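Local structure of protein (hdlp (histone deacetylase-like protein)) (Aquifex aeolicus, 1C3P) at residues S271-R283 and A301-L313. The protein probably acts as a zinc-dependent deacetylase of the histone deacetylase family, with a possible role in acetoin breakdown. Numbering follows the deposited sequence.
Sequences SNVAFLKAFNIVR and ALARAWTLIWCEL
Helices 272-283 and 301-313 run in roughly the same direction at 37°, their axes 9.4 Å apart at closest approach, with Asn272 beside Ala305 and Leu276 beside Ile309. CG1 of Ile309 packs 3.6 Å from CE2 of Phe275, and its CD1 makes a CH-pi contact over one face of the Phe279 ring. Both phenylalanines hold CG anti to the backbone N (chi1 174° and 172°), which carries the rings toward the other helix. Leu313 CD2 meets the edge of the Phe279 ring, 3.4 Å from CZ. CD of Arg283 lies over the rim of the face opposite Ile309. CD1 of Leu308 lies 3.5 Å from CB of Asn272.

In the parallel-sheet alpha/beta fold of the histone deacetylases, helix 272-286 makes the beta-alpha-beta crossover from strand 250-254 to the adjacent strand 290-292, and helix 299-314 follows. Phe279 and Val282 rest on Leu253, and the Phe275 side chain is about 7 Å from that of Asp258, which binds zinc in another structure of this protein but not here.

Glu312 is a knob among Leu276, Phe279, Asn280 and Arg283. Its OE1 takes a salt-bridging hydrogen bond from Arg283 NH1 at 3.0 Å. NH1 comes from the anti side of the carboxylate, tilted from its plane; OE1 lies in the guanidinium plane. NH1 also bonds weakly to Asn280 OD1, while NH2 pairs with Glu288. Asn272 OD1 lies over the rim of the Arg304 guanidinium face, too poorly angled for a hydrogen bond; Arg304 NH1 bonds to Thr350 O. A water weakly links Asn272 ND2 to Arg304 NH2.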
ATOM      1  N   SER A 271       3.434 -14.197   7.748  1.00 20.95           N
ATOM      2  CA  SER A 271       3.709 -13.753   9.117  1.00 18.28           C
ATOM      3  C   SER A 271       4.196 -12.301   9.034  1.00 19.98           C
ATOM      4  O   SER A 271       4.703 -11.892   7.978  1.00 18.82           O
ATOM      5  CB  SER A 271       4.831 -14.588   9.742  1.00 18.73           C
ATOM      6  OG  SER A 271       6.082 -14.319   9.119  1.00 22.28           O
ATOM      7  N   ASN A 272       4.068 -11.538  10.129  1.00 16.17           N
ATOM      8  CA  ASN A 272       4.515 -10.130  10.181  1.00 20.70           C
ATOM      9  C   ASN A 272       6.017 -10.076  10.032  1.00 18.03           C
ATOM     10  O   ASN A 272       6.568  -9.075   9.580  1.00 18.58           O
ATOM     11  CB  ASN A 272       4.284  -9.459  11.539  1.00 37.49           C
ATOM     12  CG  ASN A 272       2.858  -9.259  11.880  1.00 54.53           C
ATOM     13  OD1 ASN A 272       2.549  -8.903  13.024  1.00 45.61           O
ATOM     14  ND2 ASN A 272       1.966  -9.453  10.910  1.00 60.55           N
ATOM     15  N   VAL A 273       6.683 -11.124  10.512  1.00 19.57           N
ATOM     16  CA  VAL A 273       8.137 -11.179  10.449  1.00 22.12           C
ATOM     17  C   VAL A 273       8.647 -11.380   9.028  1.00 22.06           C
ATOM     18  O   VAL A 273       9.697 -10.870   8.673  1.00 16.89           O
ATOM     19  CB  VAL A 273       8.678 -12.263  11.391  1.00 26.91           C
ATOM     20  CG1 VAL A 273      10.168 -12.428  11.202  1.00 39.69           C
ATOM     21  CG2 VAL A 273       8.412 -11.834  12.839  1.00 34.73           C
ATOM     22  N   ALA A 274       7.903 -12.112   8.206  1.00 21.79           N
ATOM     23  CA  ALA A 274       8.316 -12.277   6.820  1.00 21.31           C
ATOM     24  C   ALA A 274       8.030 -10.941   6.105  1.00 17.83           C
ATOM     25  O   ALA A 274       8.762 -10.547   5.192  1.00 20.38           O
ATOM     26  CB  ALA A 274       7.531 -13.427   6.168  1.00 18.95           C
ATOM     27  N   PHE A 275       6.962 -10.254   6.528  1.00 16.01           N
ATOM     28  CA  PHE A 275       6.579  -8.956   5.960  1.00 16.46           C
ATOM     29  C   PHE A 275       7.740  -7.993   6.193  1.00 25.06           C
ATOM     30  O   PHE A 275       8.157  -7.245   5.299  1.00 19.71           O
ATOM     31  CB  PHE A 275       5.313  -8.450   6.666  1.00 24.56           C
ATOM     32  CG  PHE A 275       4.882  -7.065   6.272  1.00 23.01           C
ATOM     33  CD1 PHE A 275       4.322  -6.809   5.027  1.00 23.88           C
ATOM     34  CD2 PHE A 275       4.992  -6.021   7.185  1.00 22.40           C
ATOM     35  CE1 PHE A 275       3.873  -5.526   4.698  1.00 28.74           C
ATOM     36  CE2 PHE A 275       4.549  -4.736   6.872  1.00 35.03           C
ATOM     37  CZ  PHE A 275       3.987  -4.491   5.627  1.00 24.63           C
ATOM     38  N   LEU A 276       8.275  -8.044   7.405  1.00 17.49           N
ATOM     39  CA  LEU A 276       9.392  -7.201   7.796  1.00 24.23           C
ATOM     40  C   LEU A 276      10.641  -7.585   6.995  1.00 18.88           C
ATOM     41  O   LEU A 276      11.363  -6.709   6.506  1.00 17.99           O
ATOM     42  CB  LEU A 276       9.626  -7.348   9.309  1.00 20.44           C
ATOM     43  CG  LEU A 276      10.602  -6.395  10.017  1.00 39.65           C
ATOM     44  CD1 LEU A 276      10.765  -6.836  11.471  1.00 29.65           C
ATOM     45  CD2 LEU A 276      11.943  -6.407   9.345  1.00 32.41           C
ATOM     46  N   LYS A 277      10.915  -8.880   6.854  1.00 19.67           N
ATOM     47  CA  LYS A 277      12.083  -9.277   6.079  1.00 21.33           C
ATOM     48  C   LYS A 277      11.992  -8.854   4.627  1.00 22.12           C
ATOM     49  O   LYS A 277      13.001  -8.516   4.006  1.00 22.19           O
ATOM     50  CB  LYS A 277      12.317 -10.787   6.135  1.00 23.84           C
ATOM     51  CG  LYS A 277      12.961 -11.246   7.401  1.00 40.87           C
ATOM     52  CD  LYS A 277      13.664 -12.574   7.171  1.00 54.73           C
ATOM     53  CE  LYS A 277      14.744 -12.434   6.106  1.00 58.85           C
ATOM     54  NZ  LYS A 277      15.472 -13.711   5.891  1.00 55.34           N
ATOM     55  N   ALA A 278      10.780  -8.872   4.080  1.00 20.23           N
ATOM     56  CA  ALA A 278      10.576  -8.477   2.684  1.00 17.06           C
ATOM     57  C   ALA A 278      11.016  -7.021   2.513  1.00 16.94           C
ATOM     58  O   ALA A 278      11.719  -6.650   1.562  1.00 14.93           O
ATOM     59  CB  ALA A 278       9.081  -8.627   2.309  1.00 19.27           C
ATOM     60  N   PHE A 279      10.588  -6.195   3.454  1.00 18.88           N
ATOM     61  CA  PHE A 279      10.934  -4.777   3.460  1.00 21.01           C
ATOM     62  C   PHE A 279      12.459  -4.595   3.461  1.00 25.48           C
ATOM     63  O   PHE A 279      13.013  -3.793   2.697  1.00 16.30           O
ATOM     64  CB  PHE A 279      10.327  -4.134   4.713  1.00 16.79           C
ATOM     65  CG  PHE A 279      10.759  -2.715   4.942  1.00 20.23           C
ATOM     66  CD1 PHE A 279      10.349  -1.695   4.081  1.00 21.61           C
ATOM     67  CD2 PHE A 279      11.547  -2.391   6.040  1.00 23.24           C
ATOM     68  CE1 PHE A 279      10.723  -0.364   4.326  1.00 30.98           C
ATOM     69  CE2 PHE A 279      11.922  -1.069   6.292  1.00 24.82           C
ATOM     70  CZ  PHE A 279      11.508  -0.053   5.436  1.00 30.27           C
ATOM     71  N   ASN A 280      13.134  -5.346   4.323  1.00 22.30           N
ATOM     72  CA  ASN A 280      14.581  -5.245   4.415  1.00 24.49           C
ATOM     73  C   ASN A 280      15.318  -5.813   3.216  1.00 23.01           C
ATOM     74  O   ASN A 280      16.403  -5.346   2.870  1.00 21.91           O
ATOM     75  CB  ASN A 280      15.072  -5.881   5.719  1.00 27.17           C
ATOM     76  CG  ASN A 280      14.634  -5.083   6.938  1.00 20.88           C
ATOM     77  OD1 ASN A 280      14.606  -3.852   6.902  1.00 22.95           O
ATOM     78  ND2 ASN A 280      14.325  -5.774   8.025  1.00 27.85           N
ATOM     79  N   ILE A 281      14.726  -6.813   2.576  1.00 18.74           N
ATOM     80  CA  ILE A 281      15.319  -7.388   1.377  1.00 18.37           C
ATOM     81  C   ILE A 281      15.317  -6.342   0.256  1.00 18.54           C
ATOM     82  O   ILE A 281      16.264  -6.259  -0.530  1.00 19.69           O
ATOM     83  CB  ILE A 281      14.527  -8.616   0.893  1.00 19.31           C
ATOM     84  CG1 ILE A 281      14.742  -9.790   1.846  1.00 23.51           C
ATOM     85  CG2 ILE A 281      14.952  -8.984  -0.513  1.00 28.87           C
ATOM     86  CD1 ILE A 281      13.943 -11.032   1.460  1.00 26.47           C
ATOM     87  N   VAL A 282      14.248  -5.556   0.165  1.00 17.72           N
ATOM     88  CA  VAL A 282      14.168  -4.534  -0.877  1.00 14.89           C
ATOM     89  C   VAL A 282      15.257  -3.493  -0.632  1.00 21.79           C
ATOM     90  O   VAL A 282      15.965  -3.075  -1.554  1.00 25.80           O
ATOM     91  CB  VAL A 282      12.786  -3.837  -0.902  1.00 18.50           C
ATOM     92  CG1 VAL A 282      12.852  -2.605  -1.791  1.00 20.73           C
ATOM     93  CG2 VAL A 282      11.730  -4.799  -1.458  1.00 17.49           C
ATOM     94  N   ARG A 283      15.408  -3.099   0.623  1.00 19.14           N
ATOM     95  CA  ARG A 283      16.418  -2.107   0.970  1.00 23.51           C
ATOM     96  C   ARG A 283      17.841  -2.605   0.716  1.00 25.44           C
ATOM     97  O   ARG A 283      18.721  -1.819   0.364  1.00 23.12           O
ATOM     98  CB  ARG A 283      16.256  -1.701   2.427  1.00 20.64           C
ATOM     99  CG  ARG A 283      14.938  -0.984   2.714  1.00 19.65           C
ATOM    100  CD  ARG A 283      14.702  -0.857   4.200  1.00 25.70           C
ATOM    101  NE  ARG A 283      15.625   0.075   4.832  1.00 36.05           N
ATOM    102  CZ  ARG A 283      15.981   0.014   6.107  1.00 34.61           C
ATOM    103  NH1 ARG A 283      15.496  -0.944   6.891  1.00 35.23           N
ATOM    104  NH2 ARG A 283      16.811   0.920   6.603  1.00 29.30           N
ATOM    105  N   ALA A 301      -3.640  -6.839  12.748  1.00 23.08           N
ATOM    106  CA  ALA A 301      -2.599  -7.210  11.799  1.00 21.68           C
ATOM    107  C   ALA A 301      -1.883  -5.974  11.307  1.00 23.49           C
ATOM    108  O   ALA A 301      -0.658  -5.919  11.285  1.00 21.21           O
ATOM    109  CB  ALA A 301      -3.210  -7.970  10.624  1.00 19.52           C
ATOM    110  N   LEU A 302      -2.679  -4.989  10.907  1.00 23.19           N
ATOM    111  CA  LEU A 302      -2.180  -3.727  10.406  1.00 20.66           C
ATOM    112  C   LEU A 302      -1.307  -3.030  11.437  1.00 22.08           C
ATOM    113  O   LEU A 302      -0.167  -2.688  11.157  1.00 20.43           O
ATOM    114  CB  LEU A 302      -3.375  -2.845  10.015  1.00 23.31           C
ATOM    115  CG  LEU A 302      -3.242  -1.377   9.601  1.00 36.66           C
ATOM    116  CD1 LEU A 302      -4.569  -0.910   9.021  1.00 38.41           C
ATOM    117  CD2 LEU A 302      -2.869  -0.511  10.785  1.00 28.52           C
ATOM    118  N   ALA A 303      -1.843  -2.839  12.640  1.00 19.58           N
ATOM    119  CA  ALA A 303      -1.106  -2.143  13.684  1.00 19.77           C
ATOM    120  C   ALA A 303       0.223  -2.764  14.053  1.00 19.19           C
ATOM    121  O   ALA A 303       1.231  -2.064  14.157  1.00 22.51           O
ATOM    122  CB  ALA A 303      -1.968  -2.001  14.926  1.00 21.69           C
ATOM    123  N   ARG A 304       0.250  -4.076  14.260  1.00 20.12           N
ATOM    124  CA  ARG A 304       1.499  -4.699  14.648  1.00 18.04           C
ATOM    125  C   ARG A 304       2.520  -4.721  13.520  1.00 21.00           C
ATOM    126  O   ARG A 304       3.706  -4.479  13.746  1.00 19.45           O
ATOM    127  CB  ARG A 304       1.262  -6.142  15.152  1.00 21.09           C
ATOM    128  CG  ARG A 304       0.378  -6.297  16.409  1.00 24.34           C
ATOM    129  CD  ARG A 304       0.426  -7.763  16.905  1.00 27.09           C
ATOM    130  NE  ARG A 304       0.218  -8.678  15.794  1.00 45.73           N
ATOM    131  CZ  ARG A 304       0.647  -9.936  15.739  1.00 39.82           C
ATOM    132  NH1 ARG A 304       1.330 -10.481  16.747  1.00 28.40           N
ATOM    133  NH2 ARG A 304       0.412 -10.645  14.646  1.00 41.77           N
ATOM    134  N   ALA A 305       2.063  -4.998  12.300  1.00 19.93           N
ATOM    135  CA  ALA A 305       2.979  -5.081  11.170  1.00 18.70           C
ATOM    136  C   ALA A 305       3.627  -3.757  10.818  1.00 16.46           C
ATOM    137  O   ALA A 305       4.839  -3.694  10.610  1.00 19.49           O
ATOM    138  CB  ALA A 305       2.250  -5.684   9.933  1.00 18.26           C
ATOM    139  N   TRP A 306       2.840  -2.689  10.733  1.00 21.92           N
ATOM    140  CA  TRP A 306       3.446  -1.408  10.427  1.00 18.99           C
ATOM    141  C   TRP A 306       4.309  -0.959  11.588  1.00 20.26           C
ATOM    142  O   TRP A 306       5.256  -0.199  11.402  1.00 21.20           O
ATOM    143  CB  TRP A 306       2.399  -0.345  10.097  1.00 17.96           C
ATOM    144  CG  TRP A 306       1.914  -0.444   8.669  1.00 21.34           C
ATOM    145  CD1 TRP A 306       2.539  -1.073   7.635  1.00 19.88           C
ATOM    146  CD2 TRP A 306       0.742   0.165   8.119  1.00 16.55           C
ATOM    147  NE1 TRP A 306       1.831  -0.894   6.469  1.00 15.95           N
ATOM    148  CE2 TRP A 306       0.725  -0.138   6.739  1.00 19.37           C
ATOM    149  CE3 TRP A 306      -0.296   0.939   8.658  1.00 17.80           C
ATOM    150  CZ2 TRP A 306      -0.296   0.309   5.889  1.00 24.85           C
ATOM    151  CZ3 TRP A 306      -1.309   1.382   7.817  1.00 29.69           C
ATOM    152  CH2 TRP A 306      -1.299   1.064   6.442  1.00 17.04           C
ATOM    153  N   THR A 307       3.990  -1.422  12.790  1.00 18.60           N
ATOM    154  CA  THR A 307       4.812  -1.049  13.931  1.00 16.88           C
ATOM    155  C   THR A 307       6.201  -1.654  13.714  1.00 17.47           C
ATOM    156  O   THR A 307       7.204  -1.001  13.985  1.00 18.94           O
ATOM    157  CB  THR A 307       4.169  -1.514  15.264  1.00 22.05           C
ATOM    158  OG1 THR A 307       3.039  -0.675  15.545  1.00 21.58           O
ATOM    159  CG2 THR A 307       5.165  -1.427  16.419  1.00 24.86           C
ATOM    160  N   LEU A 308       6.270  -2.887  13.208  1.00 19.97           N
ATOM    161  CA  LEU A 308       7.574  -3.493  12.930  1.00 22.54           C
ATOM    162  C   LEU A 308       8.343  -2.629  11.923  1.00 22.98           C
ATOM    163  O   LEU A 308       9.559  -2.412  12.050  1.00 22.27           O
ATOM    164  CB  LEU A 308       7.421  -4.918  12.377  1.00 21.13           C
ATOM    165  CG  LEU A 308       6.852  -5.977  13.326  1.00 22.82           C
ATOM    166  CD1 LEU A 308       6.869  -7.371  12.659  1.00 25.01           C
ATOM    167  CD2 LEU A 308       7.702  -5.986  14.605  1.00 29.09           C
ATOM    168  N   ILE A 309       7.635  -2.133  10.913  1.00 22.54           N
ATOM    169  CA  ILE A 309       8.272  -1.290   9.913  1.00 17.09           C
ATOM    170  C   ILE A 309       8.785  -0.008  10.561  1.00 20.84           C
ATOM    171  O   ILE A 309       9.902   0.431  10.284  1.00 25.20           O
ATOM    172  CB  ILE A 309       7.292  -0.877   8.795  1.00 18.12           C
ATOM    173  CG1 ILE A 309       6.801  -2.110   8.035  1.00 18.26           C
ATOM    174  CG2 ILE A 309       7.977   0.101   7.855  1.00 24.16           C
ATOM    175  CD1 ILE A 309       7.909  -2.871   7.335  1.00 26.57           C
ATOM    176  N   TRP A 310       7.972   0.602  11.420  1.00 16.86           N
ATOM    177  CA  TRP A 310       8.408   1.851  12.049  1.00 17.86           C
ATOM    178  C   TRP A 310       9.639   1.616  12.934  1.00 20.86           C
ATOM    179  O   TRP A 310      10.589   2.407  12.915  1.00 21.38           O
ATOM    180  CB  TRP A 310       7.271   2.473  12.855  1.00 14.83           C
ATOM    181  CG  TRP A 310       7.672   3.740  13.519  1.00 16.63           C
ATOM    182  CD1 TRP A 310       7.748   3.965  14.863  1.00 19.82           C
ATOM    183  CD2 TRP A 310       8.168   4.933  12.881  1.00 18.62           C
ATOM    184  NE1 TRP A 310       8.266   5.216  15.103  1.00 25.84           N
ATOM    185  CE2 TRP A 310       8.532   5.831  13.906  1.00 25.60           C
ATOM    186  CE3 TRP A 310       8.341   5.326  11.546  1.00 24.06           C
ATOM    187  CZ2 TRP A 310       9.060   7.100  13.638  1.00 26.14           C
ATOM    188  CZ3 TRP A 310       8.864   6.583  11.277  1.00 24.89           C
ATOM    189  CH2 TRP A 310       9.219   7.457  12.321  1.00 24.96           C
ATOM    190  N   CYS A 311       9.629   0.521  13.692  1.00 24.22           N
ATOM    191  CA  CYS A 311      10.767   0.191  14.543  1.00 27.66           C
ATOM    192  C   CYS A 311      12.039  -0.006  13.714  1.00 22.95           C
ATOM    193  O   CYS A 311      13.096   0.479  14.103  1.00 25.47           O
ATOM    194  CB  CYS A 311      10.472  -1.059  15.398  1.00 25.37           C
ATOM    195  SG  CYS A 311       9.290  -0.806  16.768  1.00 27.22           S
ATOM    196  N   GLU A 312      11.944  -0.697  12.571  1.00 17.03           N
ATOM    197  CA  GLU A 312      13.117  -0.902  11.695  1.00 22.44           C
ATOM    198  C   GLU A 312      13.681   0.435  11.211  1.00 27.47           C
ATOM    199  O   GLU A 312      14.883   0.694  11.293  1.00 22.33           O
ATOM    200  CB  GLU A 312      12.749  -1.684  10.428  1.00 20.81           C
ATOM    201  CG  GLU A 312      13.477  -2.989  10.184  1.00 43.65           C
ATOM    202  CD  GLU A 312      14.986  -2.909  10.325  1.00 29.63           C
ATOM    203  OE1 GLU A 312      15.646  -2.088   9.648  1.00 38.85           O
ATOM    204  OE2 GLU A 312      15.514  -3.697  11.128  1.00 53.22           O
ATOM    205  N   LEU A 313      12.807   1.278  10.669  1.00 23.82           N
ATOM    206  CA  LEU A 313      13.228   2.579  10.143  1.00 20.72           C
ATOM    207  C   LEU A 313      13.771   3.509  11.220  1.00 18.21           C
ATOM    208  O   LEU A 313      14.798   4.158  11.018  1.00 21.48           O
ATOM    209  CB  LEU A 313      12.060   3.283   9.448  1.00 27.82           C
ATOM    210  CG  LEU A 313      11.500   2.687   8.157  1.00 33.55           C
ATOM    211  CD1 LEU A 313      10.291   3.501   7.726  1.00 24.03           C
ATOM    212  CD2 LEU A 313      12.566   2.699   7.080  1.00 28.20           C
TER
HETATM  213  O   HOH W   1      -0.100 -10.641  11.612  1.00 26.19           O